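Long-range contact in porin (Rhodobacter capsulatus, PDB 2POR), which forms homotrimeric outer-membrane channels through which small hydrophilic solutes up to about 0.6 kDa diffuse passively: residues 22-34 with 40-52. Residues are numbered along the deposited sequence; the frame is centred on the assembly and turned at random.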
ATOM      1  N   SER A  22     -18.029  12.520  -1.540  1.00 16.37           N
ATOM      2  CA  SER A  22     -16.641  12.520  -1.135  1.00 15.71           C
ATOM      3  C   SER A  22     -16.523  11.593   0.085  1.00 27.98           C
ATOM      4  O   SER A  22     -17.221  11.794   1.077  1.00 18.52           O
ATOM      5  CB  SER A  22     -16.233  13.907  -0.778  1.00 13.95           C
ATOM      6  OG  SER A  22     -14.833  13.937  -0.585  1.00 17.49           O
ATOM      7  N   SER A  23     -15.693  10.565   0.049  1.00 17.53           N
ATOM      8  CA  SER A  23     -15.552   9.630   1.155  1.00 21.71           C
ATOM      9  C   SER A  23     -14.143   9.067   1.209  1.00 27.30           C
ATOM     10  O   SER A  23     -13.385   9.227   0.244  1.00 18.45           O
ATOM     11  CB  SER A  23     -16.590   8.540   0.961  1.00 13.04           C
ATOM     12  OG  SER A  23     -16.402   7.709  -0.165  1.00 17.20           O
ATOM     13  N   ARG A  24     -13.670   8.486   2.307  1.00 16.47           N
ATOM     14  CA  ARG A  24     -12.372   7.841   2.383  1.00 18.28           C
ATOM     15  C   ARG A  24     -12.342   6.995   3.657  1.00 21.67           C
ATOM     16  O   ARG A  24     -13.186   7.201   4.527  1.00 17.72           O
ATOM     17  CB  ARG A  24     -11.214   8.814   2.512  1.00 14.39           C
ATOM     18  CG  ARG A  24     -11.042   9.618   3.737  1.00 17.95           C
ATOM     19  CD  ARG A  24      -9.714  10.260   3.715  1.00 18.22           C
ATOM     20  NE  ARG A  24      -9.590  10.959   4.989  1.00 16.16           N
ATOM     21  CZ  ARG A  24      -8.718  11.912   5.293  1.00 22.92           C
ATOM     22  NH1 ARG A  24      -7.829  12.392   4.430  1.00 23.47           N
ATOM     23  NH2 ARG A  24      -8.677  12.340   6.553  1.00 24.06           N
ATOM     24  N   SER A  25     -11.404   6.086   3.793  1.00 19.57           N
ATOM     25  CA  SER A  25     -11.156   5.404   5.049  1.00 19.55           C
ATOM     26  C   SER A  25      -9.657   5.229   5.108  1.00 22.34           C
ATOM     27  O   SER A  25      -8.966   5.122   4.075  1.00 18.07           O
ATOM     28  CB  SER A  25     -11.901   4.049   5.115  1.00 15.96           C
ATOM     29  OG  SER A  25     -11.775   3.186   4.023  1.00 31.90           O
ATOM     30  N   ARG A  26      -9.078   5.237   6.316  1.00 16.42           N
ATOM     31  CA  ARG A  26      -7.636   5.127   6.550  1.00 14.69           C
ATOM     32  C   ARG A  26      -7.401   4.223   7.781  1.00 18.06           C
ATOM     33  O   ARG A  26      -8.307   4.104   8.622  1.00 16.70           O
ATOM     34  CB  ARG A  26      -7.025   6.499   6.848  1.00 15.19           C
ATOM     35  CG  ARG A  26      -7.383   7.498   5.747  1.00 18.12           C
ATOM     36  CD  ARG A  26      -6.580   8.752   5.884  1.00 19.43           C
ATOM     37  NE  ARG A  26      -6.841   9.341   7.160  1.00 17.77           N
ATOM     38  CZ  ARG A  26      -6.176  10.382   7.634  1.00 29.11           C
ATOM     39  NH1 ARG A  26      -5.210  10.984   6.970  1.00 20.54           N
ATOM     40  NH2 ARG A  26      -6.447  10.818   8.861  1.00 23.76           N
ATOM     41  N   VAL A  27      -6.240   3.599   7.897  1.00 18.18           N
ATOM     42  CA  VAL A  27      -5.842   2.785   9.051  1.00 17.02           C
ATOM     43  C   VAL A  27      -4.487   3.345   9.454  1.00 20.98           C
ATOM     44  O   VAL A  27      -3.654   3.665   8.581  1.00 18.90           O
ATOM     45  CB  VAL A  27      -5.736   1.296   8.657  1.00 13.14           C
ATOM     46  CG1 VAL A  27      -4.985   0.444   9.676  1.00 20.80           C
ATOM     47  CG2 VAL A  27      -7.163   0.786   8.553  1.00 18.48           C
ATOM     48  N   LEU A  28      -4.296   3.519  10.773  1.00 13.21           N
ATOM     49  CA  LEU A  28      -3.038   3.934  11.351  1.00 12.34           C
ATOM     50  C   LEU A  28      -2.385   2.778  12.127  1.00 16.60           C
ATOM     51  O   LEU A  28      -3.022   2.064  12.904  1.00 19.12           O
ATOM     52  CB  LEU A  28      -3.289   5.148  12.259  1.00 15.44           C
ATOM     53  CG  LEU A  28      -2.115   5.656  13.097  1.00 17.29           C
ATOM     54  CD1 LEU A  28      -1.012   6.293  12.257  1.00 19.53           C
ATOM     55  CD2 LEU A  28      -2.654   6.698  14.027  1.00 18.79           C
ATOM     56  N   PHE A  29      -1.117   2.504  11.872  1.00 14.46           N
ATOM     57  CA  PHE A  29      -0.320   1.516  12.589  1.00 19.10           C
ATOM     58  C   PHE A  29       0.450   2.284  13.638  1.00 28.14           C
ATOM     59  O   PHE A  29       1.189   3.199  13.250  1.00 19.55           O
ATOM     60  CB  PHE A  29       0.703   0.845  11.697  1.00 14.05           C
ATOM     61  CG  PHE A  29       0.060   0.088  10.561  1.00 21.24           C
ATOM     62  CD1 PHE A  29      -0.592  -1.096  10.792  1.00 17.81           C
ATOM     63  CD2 PHE A  29       0.112   0.600   9.269  1.00 23.31           C
ATOM     64  CE1 PHE A  29      -1.197  -1.763   9.743  1.00 26.27           C
ATOM     65  CE2 PHE A  29      -0.491  -0.068   8.221  1.00 20.41           C
ATOM     66  CZ  PHE A  29      -1.150  -1.250   8.455  1.00 22.27           C
ATOM     67  N   THR A  30       0.322   2.006  14.953  1.00 18.98           N
ATOM     68  CA  THR A  30       1.137   2.682  15.973  1.00 17.37           C
ATOM     69  C   THR A  30       2.001   1.629  16.618  1.00 18.66           C
ATOM     70  O   THR A  30       1.488   0.612  17.089  1.00 21.64           O
ATOM     71  CB  THR A  30       0.284   3.300  17.010  1.00 16.98           C
ATOM     72  OG1 THR A  30      -0.556   4.235  16.364  1.00 23.49           O
ATOM     73  CG2 THR A  30       1.101   3.995  18.030  1.00 20.20           C
ATOM     74  N   MET A  31       3.308   1.797  16.595  1.00 16.66           N
ATOM     75  CA  MET A  31       4.219   0.788  17.087  1.00 17.95           C
ATOM     76  C   MET A  31       4.957   1.360  18.257  1.00 20.41           C
ATOM     77  O   MET A  31       5.300   2.547  18.242  1.00 16.53           O
ATOM     78  CB  MET A  31       5.201   0.386  16.004  1.00 18.36           C
ATOM     79  CG  MET A  31       4.427  -0.187  14.824  1.00 28.91           C
ATOM     80  SD  MET A  31       5.490  -0.985  13.628  1.00 29.44           S
ATOM     81  CE  MET A  31       6.091   0.444  12.818  1.00 24.49           C
ATOM     82  N   SER A  32       5.181   0.581  19.328  1.00 18.58           N
ATOM     83  CA  SER A  32       5.852   1.125  20.521  1.00 18.25           C
ATOM     84  C   SER A  32       6.644   0.072  21.286  1.00 17.77           C
ATOM     85  O   SER A  32       6.418  -1.142  21.074  1.00 21.99           O
ATOM     86  CB  SER A  32       4.818   1.769  21.467  1.00 21.16           C
ATOM     87  OG  SER A  32       3.721   0.885  21.643  1.00 36.32           O
ATOM     88  N   GLY A  33       7.616   0.596  22.038  1.00 18.75           N
ATOM     89  CA  GLY A  33       8.507  -0.229  22.831  1.00 19.45           C
ATOM     90  C   GLY A  33       9.225   0.620  23.881  1.00 19.89           C
ATOM     91  O   GLY A  33       9.128   1.854  23.878  1.00 18.98           O
ATOM     92  N   THR A  34       9.963  -0.046  24.793  1.00 20.70           N
ATOM     93  CA  THR A  34      10.657   0.582  25.904  1.00 18.70           C
ATOM     94  C   THR A  34      11.943  -0.191  26.084  1.00 15.56           C
ATOM     95  O   THR A  34      11.916  -1.422  26.028  1.00 22.55           O
ATOM     96  CB  THR A  34       9.858   0.470  27.224  1.00 23.51           C
ATOM     97  OG1 THR A  34       8.579   0.988  26.966  1.00 25.34           O
ATOM     98  CG2 THR A  34      10.410   1.307  28.349  1.00 21.14           C
ATOM     99  N   GLU A  40      11.762   5.314  25.599  1.00 18.39           N
ATOM    100  CA  GLU A  40      10.599   4.849  24.882  1.00 18.96           C
ATOM    101  C   GLU A  40      10.916   5.037  23.389  1.00 26.64           C
ATOM    102  O   GLU A  40      11.612   5.981  22.998  1.00 22.66           O
ATOM    103  CB  GLU A  40       9.399   5.693  25.236  1.00 21.71           C
ATOM    104  CG  GLU A  40       9.015   5.754  26.722  1.00 36.43           C
ATOM    105  CD  GLU A  40       8.547   4.416  27.283  1.00 58.73           C
ATOM    106  OE1 GLU A  40       7.847   3.675  26.594  1.00 52.82           O
ATOM    107  OE2 GLU A  40       8.881   4.122  28.427  1.00 61.13           O
ATOM    108  N   PHE A  41      10.434   4.170  22.537  1.00 23.28           N
ATOM    109  CA  PHE A  41      10.687   4.292  21.114  1.00 20.43           C
ATOM    110  C   PHE A  41       9.428   3.908  20.383  1.00 33.11           C
ATOM    111  O   PHE A  41       8.527   3.277  20.966  1.00 17.55           O
ATOM    112  CB  PHE A  41      11.871   3.401  20.755  1.00 17.40           C
ATOM    113  CG  PHE A  41      11.793   1.895  21.017  1.00 19.97           C
ATOM    114  CD1 PHE A  41      11.245   1.030  20.092  1.00 18.79           C
ATOM    115  CD2 PHE A  41      12.357   1.384  22.183  1.00 24.90           C
ATOM    116  CE1 PHE A  41      11.257  -0.337  20.303  1.00 18.42           C
ATOM    117  CE2 PHE A  41      12.369   0.017  22.396  1.00 18.53           C
ATOM    118  CZ  PHE A  41      11.825  -0.836  21.461  1.00 20.56           C
ATOM    119  N   GLY A  42       9.297   4.279  19.118  1.00 16.60           N
ATOM    120  CA  GLY A  42       8.096   3.930  18.404  1.00 15.94           C
ATOM    121  C   GLY A  42       8.210   4.355  16.934  1.00 18.51           C
ATOM    122  O   GLY A  42       9.253   4.876  16.535  1.00 17.74           O
ATOM    123  N   ALA A  43       7.146   4.109  16.199  1.00 19.68           N
ATOM    124  CA  ALA A  43       7.048   4.469  14.793  1.00 19.54           C
ATOM    125  C   ALA A  43       5.570   4.458  14.428  1.00 25.22           C
ATOM    126  O   ALA A  43       4.765   3.751  15.058  1.00 20.81           O
ATOM    127  CB  ALA A  43       7.801   3.442  13.953  1.00 16.52           C
ATOM    128  N   SER A  44       5.080   5.268  13.486  1.00 17.32           N
ATOM    129  CA  SER A  44       3.724   5.106  13.008  1.00 13.95           C
ATOM    130  C   SER A  44       3.633   5.606  11.558  1.00 17.36           C
ATOM    131  O   SER A  44       4.452   6.442  11.157  1.00 16.29           O
ATOM    132  CB  SER A  44       2.734   5.900  13.850  1.00 18.32           C
ATOM    133  OG  SER A  44       3.092   7.244  13.976  1.00 28.70           O
ATOM    134  N   PHE A  45       2.659   5.094  10.840  1.00 18.21           N
ATOM    135  CA  PHE A  45       2.344   5.538   9.494  1.00 19.59           C
ATOM    136  C   PHE A  45       0.985   4.972   9.152  1.00 21.25           C
ATOM    137  O   PHE A  45       0.531   4.034   9.829  1.00 19.84           O
ATOM    138  CB  PHE A  45       3.418   5.038   8.506  1.00 12.80           C
ATOM    139  CG  PHE A  45       3.598   3.548   8.320  1.00 16.76           C
ATOM    140  CD1 PHE A  45       2.845   2.850   7.389  1.00 13.03           C
ATOM    141  CD2 PHE A  45       4.539   2.865   9.089  1.00 15.77           C
ATOM    142  CE1 PHE A  45       3.034   1.470   7.237  1.00 18.11           C
ATOM    143  CE2 PHE A  45       4.717   1.494   8.928  1.00 14.29           C
ATOM    144  CZ  PHE A  45       3.966   0.786   8.005  1.00 18.49           C
ATOM    145  N   LYS A  46       0.300   5.510   8.132  1.00 14.65           N
ATOM    146  CA  LYS A  46      -1.005   5.027   7.745  1.00 13.19           C
ATOM    147  C   LYS A  46      -0.871   4.058   6.619  1.00 16.83           C
ATOM    148  O   LYS A  46       0.148   4.050   5.917  1.00 18.21           O
ATOM    149  CB  LYS A  46      -1.917   6.156   7.325  1.00 14.48           C
ATOM    150  CG  LYS A  46      -2.024   7.137   8.470  1.00 19.35           C
ATOM    151  CD  LYS A  46      -3.130   8.136   8.301  1.00 22.07           C
ATOM    152  CE  LYS A  46      -3.120   9.104   9.470  1.00 29.45           C
ATOM    153  NZ  LYS A  46      -1.949   9.955   9.420  1.00 30.58           N
ATOM    154  N   ALA A  47      -1.881   3.250   6.378  1.00 13.74           N
ATOM    155  CA  ALA A  47      -1.760   2.165   5.445  1.00 14.51           C
ATOM    156  C   ALA A  47      -1.504   2.726   4.023  1.00 17.84           C
ATOM    157  O   ALA A  47      -0.737   2.140   3.248  1.00 16.71           O
ATOM    158  CB  ALA A  47      -3.048   1.365   5.407  1.00 13.21           C
ATOM    159  N   HIS A  48      -2.131   3.832   3.638  1.00 18.81           N
ATOM    160  CA  HIS A  48      -1.936   4.388   2.282  1.00 17.50           C
ATOM    161  C   HIS A  48      -0.549   4.985   2.115  1.00 22.24           C
ATOM    162  O   HIS A  48      -0.169   5.291   0.991  1.00 17.89           O
ATOM    163  CB  HIS A  48      -3.020   5.452   1.986  1.00 11.96           C
ATOM    164  CG  HIS A  48      -2.922   6.731   2.784  1.00 19.24           C
ATOM    165  ND1 HIS A  48      -3.290   6.978   4.035  1.00 19.50           N
ATOM    166  CD2 HIS A  48      -2.379   7.894   2.304  1.00 18.37           C
ATOM    167  CE1 HIS A  48      -3.001   8.218   4.335  1.00 20.35           C
ATOM    168  NE2 HIS A  48      -2.448   8.771   3.275  1.00 20.64           N
ATOM    169  N   GLU A  49       0.239   5.102   3.196  1.00 14.70           N
ATOM    170  CA  GLU A  49       1.558   5.670   3.200  1.00 14.46           C
ATOM    171  C   GLU A  49       2.568   4.577   3.320  1.00 14.22           C
ATOM    172  O   GLU A  49       3.747   4.906   3.525  1.00 15.82           O
ATOM    173  CB  GLU A  49       1.878   6.541   4.380  1.00 15.73           C
ATOM    174  CG  GLU A  49       0.859   7.595   4.653  1.00 24.60           C
ATOM    175  CD  GLU A  49       1.173   8.405   5.907  1.00 32.30           C
ATOM    176  OE1 GLU A  49       1.446   7.863   6.981  1.00 21.35           O
ATOM    177  OE2 GLU A  49       1.129   9.624   5.802  1.00 21.91           O
ATOM    178  N   SER A  50       2.209   3.298   3.214  1.00 14.73           N
ATOM    179  CA  SER A  50       3.193   2.273   3.499  1.00 13.74           C
ATOM    180  C   SER A  50       4.404   2.262   2.569  1.00 20.29           C
ATOM    181  O   SER A  50       5.514   1.985   3.045  1.00 16.11           O
ATOM    182  CB  SER A  50       2.558   0.904   3.416  0.60 12.78           C
ATOM    183  OG  SER A  50       1.368   0.764   4.170  0.60 15.12           O
ATOM    184  N   VAL A  51       4.265   2.566   1.241  1.00 15.56           N
ATOM    185  CA  VAL A  51       5.442   2.635   0.359  1.00 16.90           C
ATOM    186  C   VAL A  51       6.412   3.731   0.774  1.00 10.27           C
ATOM    187  O   VAL A  51       7.629   3.492   0.853  1.00 17.77           O
ATOM    188  CB  VAL A  51       4.929   2.845  -1.085  1.00 16.34           C
ATOM    189  CG1 VAL A  51       6.114   3.052  -2.003  1.00 18.56           C
ATOM    190  CG2 VAL A  51       4.171   1.625  -1.552  1.00 16.82           C
ATOM    191  N   GLY A  52       5.876   4.921   1.084  1.00 12.24           N
ATOM    192  CA  GLY A  52       6.662   6.047   1.522  1.00 13.64           C
ATOM    193  C   GLY A  52       7.287   5.817   2.876  1.00 15.14           C
ATOM    194  O   GLY A  52       8.416   6.229   3.108  1.00 15.99           O
TER
HETATM  195  O   HOH W   1      -4.570   4.717   5.195  1.00 16.79           O
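Phe-41 lays its ring flat over Gly-33 near the turn of an antiparallel beta hairpin, two neighbouring strands of the 16-stranded porin barrel. With CG between the backbone N and carbonyl carbon (chi1 60°), the ring folds back across the strand pair, and Gly-33 CA sits 3.7 Å from its centroid in a CH-pi contact. Phe-299 of a neighbouring subunit stacks on Phe-41; an alanine in place of Phe-41 would probably uncover Gly-33 and leave Phe-299 without its stacking mate. Along the same sheet face, Met-31 bends at chi3 (-79°) to set CE 3.6 Å from Ala-43 CB. Farther on, the Phe-29 and Phe-45 rings meet obliquely, planes at 52°, with Phe-29 CD2 3.7 Å from Phe-45 CE1; Phe-29 CE2 reaches on to Ala-47. The other face is largely polar, apart from Leu-28. The Arg-26 guanidinium lies between Lys-46 CE over one face and Arg-24 NH2 over the opposite one, while its NE pairs with Asp-7 in the adjoining strand 2-14. At the turn end of the hairpin, on the same face as Lys-46, Thr-34 and Glu-40 run side by side, and Thr-34 OG1 donates to Glu-40 OE1 at 2.8 Å, from above the carboxylate plane.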